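Septation protein imp2 (Schizosaccharomyces pombe, PDB 5C1F) is required for normal septation, takes part in disassembling the medial ring, and binds membrane phospholipids through the F-BAR domain, the part of the protein in this structure. Local coordinates at residues 28-33 with 109-114; 83-88 with 245-250. One frame throughout, in Å; residues are numbered along the deposited sequence.

Contact 1. Residues 28-33 with 109-114; sequences SDVKHI and ASLKDK
L111 CG stands anti to the backbone N (chi1 -177°), and with chi2 at 70° the CD2 branch carries on in an extended line from CA through CB and CG, so that this methyl reaches out toward helix 18-59. V30 answers with CG1, likewise anti to its own N (chi1 167°), while CG2 is turned away beside the backbone N. The two methyls, V30 CG1 and L111 CD2, touch flank to flank at 3.7 Å, the two side chains crossing at a slant. L111 CD2 also lies 4.4 Å from K31 N and 4.6 Å from K31 CB, so the leucine methyl sits beside V30 and the base of K31, its sequence neighbour in the same turn.

These are antiparallel neighbours in the long, gently curved helical bundle of an F-BAR domain: 28-33 belongs to helix 18-59 and 109-114 to helix 69-155. With K31 and L111 CA atoms 8.1 Å apart, the backbones are close enough for a branched valine and a leucine to span the gap without polar help, and both are buried. Helix 162-252 closes over this apolar patch, R218 touching both V30 and I33. Another side of helix 18-59 faces the dimer partner, where D29 and I33 pack on L66 and E67 of the second subunit.

Lysine suits position 31 because only the root of its chain is needed here. CB comes near the leucine methyl, and the rest, extended at every torsion, carries the ammonium off the apolar seam towards solvent. K112 rises from the other helix on the same flank, K31 NZ and K112 NZ being 6.4 Å apart; that separation suggests at most a mild repulsion, which surrounding water would probably damp.

Contact 2. Residues 83-88 with 245-250; sequences DNMAKS and ERIRKN
R246 reaches across to N84 where two of the long helices of the F-BAR bundle, 69-155 and 162-252, lie side by side. From CB its chain sets out with CG beside the backbone N, stays extended to CD, then bends at chi3 (-66°). The bend brings NE to E81, one turn before N84, in a salt bridge with E81 OE2, and leaves NH2 4.1 Å from N84 ND2. Those two nitrogens are both donors and do not bond; the amide and guanidinium planes stand 72° apart. What joins them is the carboxylate of E81, whose OE1 accepts from N84 ND2. A long arginine suits this exposed edge, since its several N-H groups can reach a carboxylate on the other helix.

Deeper in, M85 CE and I247 CD1 make a loose apolar contact at 4.3 Å, flexible methionine meeting branched isoleucine, with I233 and T230 of the second subunit packed against them respectively. R248, on the dimer side, hydrogen-bonds T230 and S234 of that subunit. R248 NH2 also makes a salt bridge to E245 OE1 of its own helix, 3.0 Å, the oxygen lying almost in the guanidinium plane but approached 66° out of its own carboxylate plane.

Overall arrangement
From the N terminus the chain runs along helix 18-59, which supplies 28-33, then turns back into helix 69-155. There it passes 83-88 before reaching 109-114, where contact 1 closes a loop of 75 intervening residues. Helix 162-252 returns along the bundle, and near its end 245-250 closes contact 2, spanning 156 residues. The segments alternate in sequence, so the loops cross rather than nest. Helix 69-155 serves both contacts, tied to 18-59 in one and to 162-252 in the other, with centres 43 Å apart. Just beyond 245-250, the disulfide C70-C254 ties the start of helix 69-155 to the short link that follows helix 162-252. Residues at both contacts also touch the second subunit.

Contact 1. Residues 28-33 with 109-114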
ATOM      1  N   SER A  28      -9.099 -33.834  -4.740  1.00 37.90           N
ATOM      2  CA  SER A  28      -9.698 -32.720  -5.468  1.00 44.19           C
ATOM      3  C   SER A  28     -10.154 -31.604  -4.528  1.00 41.59           C
ATOM      4  O   SER A  28     -10.204 -30.439  -4.918  1.00 39.75           O
ATOM      5  CB  SER A  28     -10.879 -33.208  -6.310  1.00 47.16           C
ATOM      6  OG  SER A  28     -11.905 -33.729  -5.485  1.00 50.87           O
ATOM      7  N   ASP A  29     -10.493 -31.967  -3.293  1.00 38.66           N
ATOM      8  CA  ASP A  29     -10.903 -30.987  -2.290  1.00 38.57           C
ATOM      9  C   ASP A  29      -9.695 -30.208  -1.789  1.00 36.17           C
ATOM     10  O   ASP A  29      -9.752 -28.990  -1.616  1.00 38.16           O
ATOM     11  CB  ASP A  29     -11.612 -31.669  -1.117  1.00 40.95           C
ATOM     12  CG  ASP A  29     -12.921 -32.313  -1.522  1.00 42.46           C
ATOM     13  OD1 ASP A  29     -13.518 -31.870  -2.527  1.00 40.46           O
ATOM     14  OD2 ASP A  29     -13.354 -33.259  -0.830  1.00 41.56           O
ATOM     15  N   VAL A  30      -8.606 -30.932  -1.552  1.00 30.11           N
ATOM     16  CA  VAL A  30      -7.332 -30.335  -1.177  1.00 29.87           C
ATOM     17  C   VAL A  30      -6.866 -29.352  -2.248  1.00 29.30           C
ATOM     18  O   VAL A  30      -6.394 -28.255  -1.940  1.00 29.86           O
ATOM     19  CB  VAL A  30      -6.257 -31.421  -0.955  1.00 31.47           C
ATOM     20  CG1 VAL A  30      -4.871 -30.809  -0.874  1.00 36.42           C
ATOM     21  CG2 VAL A  30      -6.567 -32.228   0.298  1.00 29.46           C
ATOM     22  N   LYS A  31      -7.017 -29.748  -3.508  1.00 29.93           N
ATOM     23  CA  LYS A  31      -6.614 -28.908  -4.632  1.00 28.21           C
ATOM     24  C   LYS A  31      -7.455 -27.636  -4.703  1.00 31.84           C
ATOM     25  O   LYS A  31      -6.940 -26.553  -4.984  1.00 26.55           O
ATOM     26  CB  LYS A  31      -6.724 -29.689  -5.944  1.00 29.92           C
ATOM     27  CG  LYS A  31      -6.403 -28.864  -7.179  1.00 35.56           C
ATOM     28  CD  LYS A  31      -6.521 -29.678  -8.456  1.00 41.40           C
ATOM     29  CE  LYS A  31      -6.244 -28.803  -9.670  1.00 47.82           C
ATOM     30  NZ  LYS A  31      -6.370 -29.545 -10.952  1.00 51.25           N
ATOM     31  N   HIS A  32      -8.751 -27.784  -4.444  1.00 29.66           N
ATOM     32  CA  HIS A  32      -9.694 -26.670  -4.441  1.00 30.11           C
ATOM     33  C   HIS A  32      -9.345 -25.639  -3.369  1.00 28.59           C
ATOM     34  O   HIS A  32      -9.260 -24.442  -3.648  1.00 30.36           O
ATOM     35  CB  HIS A  32     -11.117 -27.193  -4.227  1.00 35.82           C
ATOM     36  CG  HIS A  32     -12.181 -26.158  -4.392  1.00 45.37           C
ATOM     37  ND1 HIS A  32     -12.495 -25.598  -5.618  1.00 50.87           N
ATOM     38  CD2 HIS A  32     -13.017 -25.583  -3.499  1.00 51.38           C
ATOM     39  CE1 HIS A  32     -13.467 -24.726  -5.464  1.00 51.75           C
ATOM     40  NE2 HIS A  32     -13.807 -24.695  -4.183  1.00 54.92           N
ATOM     41  N   ILE A  33      -9.153 -26.118  -2.144  1.00 26.39           N
ATOM     42  CA  ILE A  33      -8.742 -25.273  -1.024  1.00 28.48           C
ATOM     43  C   ILE A  33      -7.440 -24.548  -1.340  1.00 33.55           C
ATOM     44  O   ILE A  33      -7.293 -23.355  -1.073  1.00 33.61           O
ATOM     45  CB  ILE A  33      -8.554 -26.100   0.266  1.00 27.33           C
ATOM     46  CG1 ILE A  33      -9.864 -26.780   0.667  1.00 27.33           C
ATOM     47  CG2 ILE A  33      -8.028 -25.228   1.400  1.00 24.71           C
ATOM     48  CD1 ILE A  33      -9.696 -27.831   1.745  1.00 26.60           C
ATOM     49  N   ALA A 109       1.713 -28.465  -7.655  1.00 32.53           N
ATOM     50  CA  ALA A 109       2.543 -29.238  -8.568  1.00 35.88           C
ATOM     51  C   ALA A 109       3.070 -30.490  -7.878  1.00 36.91           C
ATOM     52  O   ALA A 109       3.139 -31.565  -8.478  1.00 37.97           O
ATOM     53  CB  ALA A 109       3.694 -28.393  -9.088  1.00 29.22           C
ATOM     54  N   SER A 110       3.442 -30.344  -6.611  1.00 30.64           N
ATOM     55  CA  SER A 110       3.940 -31.466  -5.831  1.00 38.07           C
ATOM     56  C   SER A 110       2.824 -32.467  -5.542  1.00 42.52           C
ATOM     57  O   SER A 110       3.035 -33.677  -5.606  1.00 43.56           O
ATOM     58  CB  SER A 110       4.561 -30.974  -4.523  1.00 40.42           C
ATOM     59  OG  SER A 110       5.019 -32.061  -3.737  1.00 46.87           O
ATOM     60  N   LEU A 111       1.638 -31.951  -5.231  1.00 38.94           N
ATOM     61  CA  LEU A 111       0.483 -32.787  -4.920  1.00 37.97           C
ATOM     62  C   LEU A 111       0.086 -33.647  -6.112  1.00 37.49           C
ATOM     63  O   LEU A 111      -0.314 -34.800  -5.954  1.00 40.16           O
ATOM     64  CB  LEU A 111      -0.705 -31.926  -4.483  1.00 35.25           C
ATOM     65  CG  LEU A 111      -1.958 -32.693  -4.062  1.00 37.67           C
ATOM     66  CD1 LEU A 111      -1.719 -33.415  -2.744  1.00 33.12           C
ATOM     67  CD2 LEU A 111      -3.157 -31.765  -3.966  1.00 39.04           C
ATOM     68  N   LYS A 112       0.201 -33.075  -7.306  1.00 35.78           N
ATOM     69  CA  LYS A 112      -0.115 -33.790  -8.534  1.00 38.50           C
ATOM     70  C   LYS A 112       0.782 -35.014  -8.698  1.00 41.10           C
ATOM     71  O   LYS A 112       0.315 -36.079  -9.098  1.00 44.40           O
ATOM     72  CB  LYS A 112       0.024 -32.865  -9.744  1.00 43.51           C
ATOM     73  CG  LYS A 112      -0.384 -33.495 -11.066  1.00 50.02           C
ATOM     74  CD  LYS A 112      -0.066 -32.573 -12.232  1.00 55.68           C
ATOM     75  CE  LYS A 112      -0.498 -33.186 -13.554  1.00 59.72           C
ATOM     76  NZ  LYS A 112      -1.978 -33.342 -13.638  1.00 63.75           N
ATOM     77  N   ASP A 113       2.066 -34.861  -8.382  1.00 40.52           N
ATOM     78  CA  ASP A 113       3.003 -35.980  -8.453  1.00 38.88           C
ATOM     79  C   ASP A 113       2.727 -37.001  -7.356  1.00 32.60           C
ATOM     80  O   ASP A 113       2.782 -38.207  -7.595  1.00 35.82           O
ATOM     81  CB  ASP A 113       4.452 -35.494  -8.352  1.00 37.65           C
ATOM     82  CG  ASP A 113       4.904 -34.747  -9.590  1.00 40.65           C
ATOM     83  OD1 ASP A 113       4.293 -34.949 -10.660  1.00 38.79           O
ATOM     84  OD2 ASP A 113       5.872 -33.963  -9.494  1.00 48.35           O
ATOM     85  N   LYS A 114       2.443 -36.513  -6.153  1.00 33.82           N
ATOM     86  CA  LYS A 114       2.131 -37.392  -5.033  1.00 39.52           C
ATOM     87  C   LYS A 114       0.904 -38.244  -5.344  1.00 39.26           C
ATOM     88  O   LYS A 114       0.902 -39.454  -5.111  1.00 39.50           O
ATOM     89  CB  LYS A 114       1.907 -36.582  -3.752  1.00 40.52           C
ATOM     90  CG  LYS A 114       3.170 -35.949  -3.187  1.00 47.54           C
ATOM     91  CD  LYS A 114       2.887 -35.243  -1.867  1.00 51.90           C
ATOM     92  CE  LYS A 114       4.121 -34.534  -1.339  1.00 54.32           C
ATOM     93  NZ  LYS A 114       5.242 -35.481  -1.089  1.00 61.67           N
TER

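Contact 2. Residues 83-88 with 245-250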
ATOM      1  N   ASP A  83      10.342   7.335  -1.167  1.00 17.35           N
ATOM      2  CA  ASP A  83      10.930   6.458  -2.174  1.00 17.87           C
ATOM      3  C   ASP A  83      11.438   5.170  -1.531  1.00 24.88           C
ATOM      4  O   ASP A  83      11.268   4.085  -2.085  1.00 23.13           O
ATOM      5  CB  ASP A  83      12.067   7.171  -2.911  1.00 29.43           C
ATOM      6  CG  ASP A  83      12.456   6.474  -4.205  1.00 33.46           C
ATOM      7  OD1 ASP A  83      11.648   5.679  -4.732  1.00 34.17           O
ATOM      8  OD2 ASP A  83      13.572   6.733  -4.703  1.00 34.30           O
ATOM      9  N   ASN A  84      12.055   5.290  -0.357  1.00 18.89           N
ATOM     10  CA  ASN A  84      12.524   4.115   0.374  1.00 19.41           C
ATOM     11  C   ASN A  84      11.364   3.217   0.783  1.00 19.28           C
ATOM     12  O   ASN A  84      11.484   1.995   0.810  1.00 18.47           O
ATOM     13  CB  ASN A  84      13.328   4.525   1.607  1.00 18.26           C
ATOM     14  CG  ASN A  84      14.737   4.950   1.264  1.00 29.83           C
ATOM     15  OD1 ASN A  84      15.296   4.522   0.250  1.00 28.48           O
ATOM     16  ND2 ASN A  84      15.326   5.792   2.106  1.00 25.75           N
ATOM     17  N   MET A  85      10.234   3.834   1.098  1.00 22.50           N
ATOM     18  CA  MET A  85       9.044   3.074   1.431  1.00 22.87           C
ATOM     19  C   MET A  85       8.515   2.350   0.193  1.00 22.50           C
ATOM     20  O   MET A  85       8.081   1.202   0.279  1.00 22.77           O
ATOM     21  CB  MET A  85       7.979   3.990   2.035  1.00 16.33           C
ATOM     22  CG  MET A  85       8.308   4.432   3.457  1.00 27.20           C
ATOM     23  SD  MET A  85       7.006   5.413   4.232  1.00 23.46           S
ATOM     24  CE  MET A  85       7.788   7.019   4.308  1.00 16.42           C
ATOM     25  N   ALA A  86       8.577   3.014  -0.957  1.00 17.52           N
ATOM     26  CA  ALA A  86       8.182   2.402  -2.223  1.00 17.27           C
ATOM     27  C   ALA A  86       9.037   1.176  -2.543  1.00 17.69           C
ATOM     28  O   ALA A  86       8.509   0.118  -2.878  1.00 25.77           O
ATOM     29  CB  ALA A  86       8.272   3.417  -3.359  1.00 17.71           C
ATOM     30  N   LYS A  87      10.355   1.333  -2.440  1.00 18.07           N
ATOM     31  CA  LYS A  87      11.300   0.245  -2.693  1.00 21.48           C
ATOM     32  C   LYS A  87      11.013  -0.963  -1.813  1.00 29.75           C
ATOM     33  O   LYS A  87      11.075  -2.108  -2.265  1.00 28.15           O
ATOM     34  CB  LYS A  87      12.739   0.704  -2.453  1.00 19.25           C
ATOM     35  CG  LYS A  87      13.186   1.886  -3.283  1.00 24.89           C
ATOM     36  CD  LYS A  87      14.538   2.395  -2.798  1.00 27.63           C
ATOM     37  CE  LYS A  87      14.922   3.705  -3.464  1.00 29.92           C
ATOM     38  NZ  LYS A  87      16.211   4.234  -2.938  1.00 38.07           N
ATOM     39  N   SER A  88      10.720  -0.694  -0.544  1.00 17.89           N
ATOM     40  CA  SER A  88      10.410  -1.744   0.411  1.00 17.74           C
ATOM     41  C   SER A  88       9.133  -2.467   0.000  1.00 33.24           C
ATOM     42  O   SER A  88       9.110  -3.693  -0.094  1.00 17.64           O
ATOM     43  CB  SER A  88      10.273  -1.166   1.822  1.00 22.66           C
ATOM     44  OG  SER A  88       9.815  -2.144   2.742  1.00 20.17           O
ATOM     45  N   GLU A 245      10.607   7.613  10.941  1.00 25.25           N
ATOM     46  CA  GLU A 245      11.410   8.069  12.063  1.00 22.14           C
ATOM     47  C   GLU A 245      12.571   8.919  11.565  1.00 29.56           C
ATOM     48  O   GLU A 245      12.934   9.914  12.190  1.00 33.31           O
ATOM     49  CB  GLU A 245      11.923   6.882  12.877  1.00 23.80           C
ATOM     50  CG  GLU A 245      12.348   7.250  14.290  1.00 41.21           C
ATOM     51  CD  GLU A 245      11.174   7.652  15.165  1.00 56.54           C
ATOM     52  OE1 GLU A 245      10.252   6.825  15.344  1.00 61.10           O
ATOM     53  OE2 GLU A 245      11.170   8.793  15.672  1.00 61.45           O
ATOM     54  N   ARG A 246      13.143   8.534  10.428  1.00 17.50           N
ATOM     55  CA  ARG A 246      14.245   9.296   9.851  1.00 26.26           C
ATOM     56  C   ARG A 246      13.771  10.671   9.365  1.00 30.89           C
ATOM     57  O   ARG A 246      14.508  11.653   9.462  1.00 27.48           O
ATOM     58  CB  ARG A 246      14.908   8.512   8.714  1.00 17.86           C
ATOM     59  CG  ARG A 246      15.689   7.288   9.200  1.00 18.79           C
ATOM     60  CD  ARG A 246      16.567   6.664   8.111  1.00 19.19           C
ATOM     61  NE  ARG A 246      15.793   6.094   7.012  1.00 21.40           N
ATOM     62  CZ  ARG A 246      15.333   4.846   6.982  1.00 20.65           C
ATOM     63  NH1 ARG A 246      15.562   4.027   8.000  1.00 18.89           N
ATOM     64  NH2 ARG A 246      14.639   4.419   5.935  1.00 17.57           N
ATOM     65  N   ILE A 247      12.538  10.748   8.867  1.00 16.32           N
ATOM     66  CA  ILE A 247      11.966  12.033   8.475  1.00 19.98           C
ATOM     67  C   ILE A 247      11.836  12.936   9.700  1.00 24.35           C
ATOM     68  O   ILE A 247      12.232  14.101   9.670  1.00 23.18           O
ATOM     69  CB  ILE A 247      10.585  11.879   7.802  1.00 15.14           C
ATOM     70  CG1 ILE A 247      10.706  11.070   6.510  1.00 17.20           C
ATOM     71  CG2 ILE A 247       9.985  13.244   7.510  1.00 14.91           C
ATOM     72  CD1 ILE A 247       9.377  10.717   5.867  1.00 14.37           C
ATOM     73  N   ARG A 248      11.305  12.377  10.785  1.00 19.53           N
ATOM     74  CA  ARG A 248      11.137  13.122  12.030  1.00 17.16           C
ATOM     75  C   ARG A 248      12.466  13.589  12.612  1.00 18.04           C
ATOM     76  O   ARG A 248      12.554  14.691  13.140  1.00 31.17           O
ATOM     77  CB  ARG A 248      10.390  12.278  13.064  1.00 18.68           C
ATOM     78  CG  ARG A 248       8.944  12.021  12.702  1.00 16.95           C
ATOM     79  CD  ARG A 248       8.162  11.488  13.887  1.00 22.99           C
ATOM     80  NE  ARG A 248       8.365  10.060  14.093  1.00 22.35           N
ATOM     81  CZ  ARG A 248       7.629   9.116  13.516  1.00 25.47           C
ATOM     82  NH1 ARG A 248       6.644   9.453  12.692  1.00 18.73           N
ATOM     83  NH2 ARG A 248       7.874   7.836  13.762  1.00 17.60           N
ATOM     84  N   LYS A 249      13.498  12.752  12.515  1.00 20.69           N
ATOM     85  CA  LYS A 249      14.815  13.115  13.036  1.00 24.01           C
ATOM     86  C   LYS A 249      15.381  14.291  12.257  1.00 21.16           C
ATOM     87  O   LYS A 249      16.003  15.181  12.828  1.00 24.98           O
ATOM     88  CB  LYS A 249      15.782  11.931  12.978  1.00 27.92           C
ATOM     89  CG  LYS A 249      15.430  10.812  13.935  1.00 36.69           C
ATOM     90  CD  LYS A 249      15.321  11.320  15.363  1.00 45.84           C
ATOM     91  CE  LYS A 249      14.865  10.216  16.304  1.00 50.84           C
ATOM     92  NZ  LYS A 249      14.725  10.708  17.703  1.00 51.11           N
ATOM     93  N   ASN A 250      15.146  14.292  10.950  1.00 19.51           N
ATOM     94  CA  ASN A 250      15.578  15.393  10.102  1.00 22.43           C
ATOM     95  C   ASN A 250      14.814  16.675  10.414  1.00 27.16           C
ATOM     96  O   ASN A 250      15.387  17.766  10.439  1.00 29.65           O
ATOM     97  CB  ASN A 250      15.406  15.024   8.631  1.00 21.47           C
ATOM     98  CG  ASN A 250      15.885  16.114   7.700  1.00 25.35           C
ATOM     99  OD1 ASN A 250      15.092  16.902   7.189  1.00 25.83           O
ATOM    100  ND2 ASN A 250      17.194  16.165   7.476  1.00 25.81           N
TER